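Local coordinates for leucyl-tRNA synthetase (Giardia intestinalis, PDB 3PZ6), which probably attaches leucine to tRNA(Leu) at the expense of ATP and, through the CP1 editing domain that forms this chain, removes wrongly attached amino acids, at residues S162-L170 / L218-L226. The protein carries 2 engineered substitutions. Numbering follows the deposited sequence.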
ATOM      1  N   SER A 162      -3.177  -7.656  -5.663  1.00 31.82           N
ATOM      2  CA  SER A 162      -4.495  -7.555  -5.038  1.00 27.95           C
ATOM      3  C   SER A 162      -5.623  -7.728  -6.073  1.00 32.76           C
ATOM      4  O   SER A 162      -5.523  -7.219  -7.197  1.00 34.69           O
ATOM      5  CB  SER A 162      -4.627  -6.207  -4.335  1.00 29.41           C
ATOM      6  OG  SER A 162      -5.856  -6.102  -3.642  1.00 34.26           O
ATOM      7  N   PRO A 163      -6.679  -8.478  -5.714  1.00 26.11           N
ATOM      8  CA  PRO A 163      -7.873  -8.563  -6.557  1.00 30.35           C
ATOM      9  C   PRO A 163      -8.697  -7.277  -6.539  1.00 29.79           C
ATOM     10  O   PRO A 163      -9.596  -7.116  -7.359  1.00 28.61           O
ATOM     11  CB  PRO A 163      -8.678  -9.702  -5.917  1.00 25.25           C
ATOM     12  CG  PRO A 163      -8.165  -9.798  -4.533  1.00 24.05           C
ATOM     13  CD  PRO A 163      -6.720  -9.458  -4.616  1.00 21.77           C
ATOM     14  N   TYR A 164      -8.404  -6.379  -5.605  1.00 27.07           N
ATOM     15  CA  TYR A 164      -9.098  -5.098  -5.553  1.00 31.70           C
ATOM     16  C   TYR A 164      -8.618  -4.182  -6.678  1.00 30.44           C
ATOM     17  O   TYR A 164      -7.416  -4.018  -6.878  1.00 29.50           O
ATOM     18  CB  TYR A 164      -8.901  -4.437  -4.187  1.00 27.99           C
ATOM     19  CG  TYR A 164      -9.627  -5.139  -3.058  1.00 27.11           C
ATOM     20  CD1 TYR A 164     -11.008  -5.343  -3.112  1.00 25.30           C
ATOM     21  CD2 TYR A 164      -8.937  -5.591  -1.934  1.00 20.32           C
ATOM     22  CE1 TYR A 164     -11.685  -5.980  -2.077  1.00 23.95           C
ATOM     23  CE2 TYR A 164      -9.603  -6.224  -0.891  1.00 23.90           C
ATOM     24  CZ  TYR A 164     -10.978  -6.422  -0.969  1.00 25.75           C
ATOM     25  OH  TYR A 164     -11.655  -7.052   0.063  1.00 26.75           O
ATOM     26  N   GLU A 165      -9.557  -3.608  -7.422  1.00 30.08           N
ATOM     27  CA  GLU A 165      -9.220  -2.790  -8.592  1.00 27.47           C
ATOM     28  C   GLU A 165      -8.573  -1.458  -8.196  1.00 35.55           C
ATOM     29  O   GLU A 165      -7.824  -0.857  -8.979  1.00 40.21           O
ATOM     30  CB  GLU A 165     -10.438  -2.602  -9.509  1.00 27.95           C
ATOM     31  CG  GLU A 165     -11.621  -1.799  -8.945  1.00 37.32           C
ATOM     32  CD  GLU A 165     -12.424  -2.502  -7.830  1.00 45.44           C
ATOM     33  OE1 GLU A 165     -13.494  -1.968  -7.455  1.00 48.56           O
ATOM     34  OE2 GLU A 165     -12.004  -3.565  -7.312  1.00 42.16           O
ATOM     35  N   GLN A 166      -8.864  -1.014  -6.974  1.00 33.10           N
ATOM     36  CA  GLN A 166      -8.174   0.110  -6.354  1.00 29.08           C
ATOM     37  C   GLN A 166      -8.288   0.012  -4.842  1.00 24.74           C
ATOM     38  O   GLN A 166      -9.147  -0.688  -4.330  1.00 26.48           O
ATOM     39  CB  GLN A 166      -8.736   1.452  -6.838  1.00 34.10           C
ATOM     40  CG  GLN A 166     -10.130   1.815  -6.322  1.00 28.90           C
ATOM     41  CD  GLN A 166     -11.221   1.277  -7.214  1.00 32.95           C
ATOM     42  OE1 GLN A 166     -11.167   1.429  -8.436  1.00 36.64           O
ATOM     43  NE2 GLN A 166     -12.217   0.637  -6.614  1.00 33.56           N
ATOM     44  N   ILE A 167      -7.412   0.715  -4.134  1.00 27.64           N
ATOM     45  CA  ILE A 167      -7.504   0.832  -2.677  1.00 21.55           C
ATOM     46  C   ILE A 167      -7.212   2.267  -2.256  1.00 21.06           C
ATOM     47  O   ILE A 167      -6.727   3.056  -3.055  1.00 21.95           O
ATOM     48  CB  ILE A 167      -6.569  -0.165  -1.937  1.00 20.25           C
ATOM     49  CG1 ILE A 167      -5.118  -0.014  -2.405  1.00 20.01           C
ATOM     50  CG2 ILE A 167      -7.067  -1.602  -2.105  1.00 20.32           C
ATOM     51  CD1 ILE A 167      -4.131  -0.953  -1.703  1.00 21.84           C
ATOM     52  N   PHE A 168      -7.499   2.596  -1.003  1.00 18.60           N
ATOM     53  CA  PHE A 168      -7.301   3.947  -0.509  1.00 19.65           C
ATOM     54  C   PHE A 168      -6.070   4.101   0.384  1.00 20.94           C
ATOM     55  O   PHE A 168      -5.711   3.201   1.134  1.00 22.31           O
ATOM     56  CB  PHE A 168      -8.549   4.424   0.232  1.00 18.35           C
ATOM     57  CG  PHE A 168      -9.695   4.746  -0.670  1.00 23.03           C
ATOM     58  CD1 PHE A 168      -9.928   6.057  -1.068  1.00 25.39           C
ATOM     59  CD2 PHE A 168     -10.545   3.745  -1.130  1.00 21.83           C
ATOM     60  CE1 PHE A 168     -10.994   6.366  -1.909  1.00 28.35           C
ATOM     61  CE2 PHE A 168     -11.604   4.046  -1.979  1.00 22.45           C
ATOM     62  CZ  PHE A 168     -11.834   5.357  -2.365  1.00 27.36           C
ATOM     63  N   VAL A 169      -5.430   5.257   0.287  1.00 20.99           N
ATOM     64  CA  VAL A 169      -4.330   5.618   1.160  1.00 22.92           C
ATOM     65  C   VAL A 169      -4.927   6.096   2.480  1.00 23.16           C
ATOM     66  O   VAL A 169      -5.692   7.054   2.502  1.00 23.25           O
ATOM     67  CB  VAL A 169      -3.491   6.769   0.546  1.00 26.53           C
ATOM     68  CG1 VAL A 169      -2.412   7.224   1.516  1.00 23.19           C
ATOM     69  CG2 VAL A 169      -2.890   6.359  -0.786  1.00 19.23           C
ATOM     70  N   LEU A 170      -4.569   5.437   3.573  1.00 18.64           N
ATOM     71  CA  LEU A 170      -5.205   5.706   4.851  1.00 20.70           C
ATOM     72  C   LEU A 170      -4.205   6.164   5.928  1.00 29.64           C
ATOM     73  O   LEU A 170      -2.990   5.977   5.770  1.00 21.76           O
ATOM     74  CB  LEU A 170      -5.995   4.479   5.307  1.00 17.73           C
ATOM     75  CG  LEU A 170      -7.125   3.972   4.408  1.00 27.76           C
ATOM     76  CD1 LEU A 170      -7.883   2.884   5.151  1.00 24.90           C
ATOM     77  CD2 LEU A 170      -8.082   5.093   3.987  1.00 24.34           C
ATOM     78  N   LEU A 218     -17.210   3.924   1.530  1.00 27.08           N
ATOM     79  CA  LEU A 218     -16.560   3.916   0.220  1.00 20.39           C
ATOM     80  C   LEU A 218     -15.108   3.446   0.304  1.00 23.07           C
ATOM     81  O   LEU A 218     -14.606   2.832  -0.623  1.00 24.92           O
ATOM     82  CB  LEU A 218     -16.612   5.318  -0.398  1.00 23.12           C
ATOM     83  CG  LEU A 218     -15.936   5.582  -1.753  1.00 38.43           C
ATOM     84  CD1 LEU A 218     -16.739   4.980  -2.911  1.00 34.04           C
ATOM     85  CD2 LEU A 218     -15.687   7.085  -1.985  1.00 35.35           C
ATOM     86  N   MET A 219     -14.444   3.724   1.423  1.00 23.96           N
ATOM     87  CA  MET A 219     -13.003   3.534   1.518  1.00 19.40           C
ATOM     88  C   MET A 219     -12.534   2.300   2.303  1.00 17.78           C
ATOM     89  O   MET A 219     -11.375   1.914   2.199  1.00 21.05           O
ATOM     90  CB  MET A 219     -12.340   4.812   2.054  1.00 24.01           C
ATOM     91  CG  MET A 219     -12.638   6.060   1.229  1.00 20.93           C
ATOM     92  SD  MET A 219     -11.901   7.537   1.941  1.00 26.24           S
ATOM     93  CE  MET A 219     -12.408   8.823   0.785  1.00 20.15           C
ATOM     94  N   LEU A 220     -13.432   1.673   3.058  1.00 22.76           N
ATOM     95  CA  LEU A 220     -13.072   0.522   3.899  1.00 22.08           C
ATOM     96  C   LEU A 220     -14.007  -0.673   3.799  1.00 22.48           C
ATOM     97  O   LEU A 220     -13.545  -1.803   3.653  1.00 27.39           O
ATOM     98  CB  LEU A 220     -12.947   0.928   5.370  1.00 22.78           C
ATOM     99  CG  LEU A 220     -11.644   1.565   5.821  1.00 20.95           C
ATOM    100  CD1 LEU A 220     -11.519   1.351   7.293  1.00 28.94           C
ATOM    101  CD2 LEU A 220     -10.480   0.894   5.125  1.00 32.17           C
ATOM    102  N   GLU A 221     -15.311  -0.424   3.895  1.00 21.63           N
ATOM    103  CA  GLU A 221     -16.333  -1.476   3.819  1.00 21.73           C
ATOM    104  C   GLU A 221     -16.254  -2.402   2.594  1.00 24.35           C
ATOM    105  O   GLU A 221     -16.489  -3.599   2.730  1.00 27.82           O
ATOM    106  CB  GLU A 221     -17.733  -0.875   3.947  1.00 25.87           C
ATOM    107  CG  GLU A 221     -18.102  -0.522   5.392  1.00 33.62           C
ATOM    108  CD  GLU A 221     -19.424   0.228   5.526  1.00 43.67           C
ATOM    109  OE1 GLU A 221     -20.243   0.210   4.567  1.00 44.99           O
ATOM    110  OE2 GLU A 221     -19.639   0.833   6.606  1.00 32.85           O
ATOM    111  N   PRO A 222     -15.922  -1.861   1.399  1.00 25.61           N
ATOM    112  CA  PRO A 222     -15.760  -2.782   0.268  1.00 27.22           C
ATOM    113  C   PRO A 222     -14.420  -3.529   0.243  1.00 28.07           C
ATOM    114  O   PRO A 222     -14.221  -4.392  -0.611  1.00 35.11           O
ATOM    115  CB  PRO A 222     -15.868  -1.862  -0.961  1.00 27.23           C
ATOM    116  CG  PRO A 222     -16.170  -0.491  -0.442  1.00 24.11           C
ATOM    117  CD  PRO A 222     -15.754  -0.460   0.975  1.00 24.38           C
ATOM    118  N   TYR A 223     -13.510  -3.209   1.159  1.00 24.98           N
ATOM    119  CA  TYR A 223     -12.187  -3.839   1.173  1.00 23.13           C
ATOM    120  C   TYR A 223     -11.963  -4.616   2.462  1.00 24.59           C
ATOM    121  O   TYR A 223     -11.148  -4.245   3.307  1.00 30.44           O
ATOM    122  CB  TYR A 223     -11.090  -2.793   0.953  1.00 21.49           C
ATOM    123  CG  TYR A 223     -11.438  -1.815  -0.139  1.00 24.73           C
ATOM    124  CD1 TYR A 223     -11.181  -2.116  -1.476  1.00 24.26           C
ATOM    125  CD2 TYR A 223     -12.054  -0.596   0.162  1.00 21.18           C
ATOM    126  CE1 TYR A 223     -11.520  -1.226  -2.479  1.00 26.58           C
ATOM    127  CE2 TYR A 223     -12.400   0.296  -0.836  1.00 21.01           C
ATOM    128  CZ  TYR A 223     -12.130  -0.022  -2.154  1.00 26.19           C
ATOM    129  OH  TYR A 223     -12.472   0.861  -3.152  1.00 30.47           O
ATOM    130  N   SER A 224     -12.704  -5.699   2.617  1.00 26.54           N
ATOM    131  CA  SER A 224     -12.574  -6.530   3.801  1.00 27.67           C
ATOM    132  C   SER A 224     -11.294  -7.362   3.718  1.00 28.23           C
ATOM    133  O   SER A 224     -10.823  -7.665   2.616  1.00 27.21           O
ATOM    134  CB  SER A 224     -13.772  -7.458   3.908  1.00 29.38           C
ATOM    135  OG  SER A 224     -13.729  -8.405   2.852  1.00 37.14           O
ATOM    136  N   PRO A 225     -10.739  -7.749   4.883  1.00 26.75           N
ATOM    137  CA  PRO A 225      -9.561  -8.620   4.920  1.00 21.65           C
ATOM    138  C   PRO A 225      -9.769  -9.872   4.079  1.00 21.38           C
ATOM    139  O   PRO A 225     -10.895 -10.350   3.951  1.00 25.22           O
ATOM    140  CB  PRO A 225      -9.456  -8.991   6.393  1.00 25.45           C
ATOM    141  CG  PRO A 225     -10.053  -7.834   7.107  1.00 25.80           C
ATOM    142  CD  PRO A 225     -11.184  -7.368   6.237  1.00 24.89           C
ATOM    143  N   LEU A 226      -8.691 -10.384   3.499  1.00 20.31           N
ATOM    144  CA  LEU A 226      -8.776 -11.525   2.597  1.00 22.10           C
ATOM    145  C   LEU A 226      -8.120 -12.784   3.167  1.00 23.98           C
ATOM    146  O   LEU A 226      -7.047 -12.693   3.761  1.00 25.50           O
ATOM    147  CB  LEU A 226      -8.128 -11.163   1.258  1.00 23.74           C
ATOM    148  CG  LEU A 226      -8.975 -10.593   0.110  1.00 25.75           C
ATOM    149  CD1 LEU A 226     -10.342 -10.058   0.526  1.00 21.22           C
ATOM    150  CD2 LEU A 226      -8.178  -9.541  -0.646  1.00 22.28           C
TER
HETATM  151  O   HOH W   1      -8.956   1.037   0.975  1.00 17.84           O
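Tyr-223 turns the edge of its ring, led by CD1, onto one face of Tyr-164 in a T-shaped stack, with centroids 5.2 Å apart and planes at 74°. Tyr-223 CB lies over the same ring in a CH-pi contact, while the Tyr-164 hydroxyl extends past the ring to the backbone of the other segment: OH donates to Ser-224 O at 2.8 Å, in the carbonyl plane and on a lone pair. The Tyr-164 ring is thus held by face and hydroxyl, and Leu-226 adds CD2, 3.6 Å from Tyr-164 CE2. At the far end of Tyr-223, OH receives a weak, though fairly straight, bond from Gln-166 NE2 at 3.5 Å; the bend of the Gln-166 chain at chi2 (-88°) brings the amide there, nearly perpendicular to the phenol ring.

Met-219 covers one face of Phe-168. With CG anti to the carbonyl carbon (chi1 -56°), the methionine sets that methylene over the ring centre, 3.5 Å from the Phe-168 centroid, and its extended chain carries SD obliquely past the rim in a Met-aromatic contact. A water links the backbones beside this pair, accepting from Phe-168 N and donating to Met-219 O.

The loop leading into strand 167-171 thus packs on Tyr-223 and the loop after it, while the strand itself, through Phe-168, packs on the end of helix 216-219, within the CP1 editing domain of a class I synthetase.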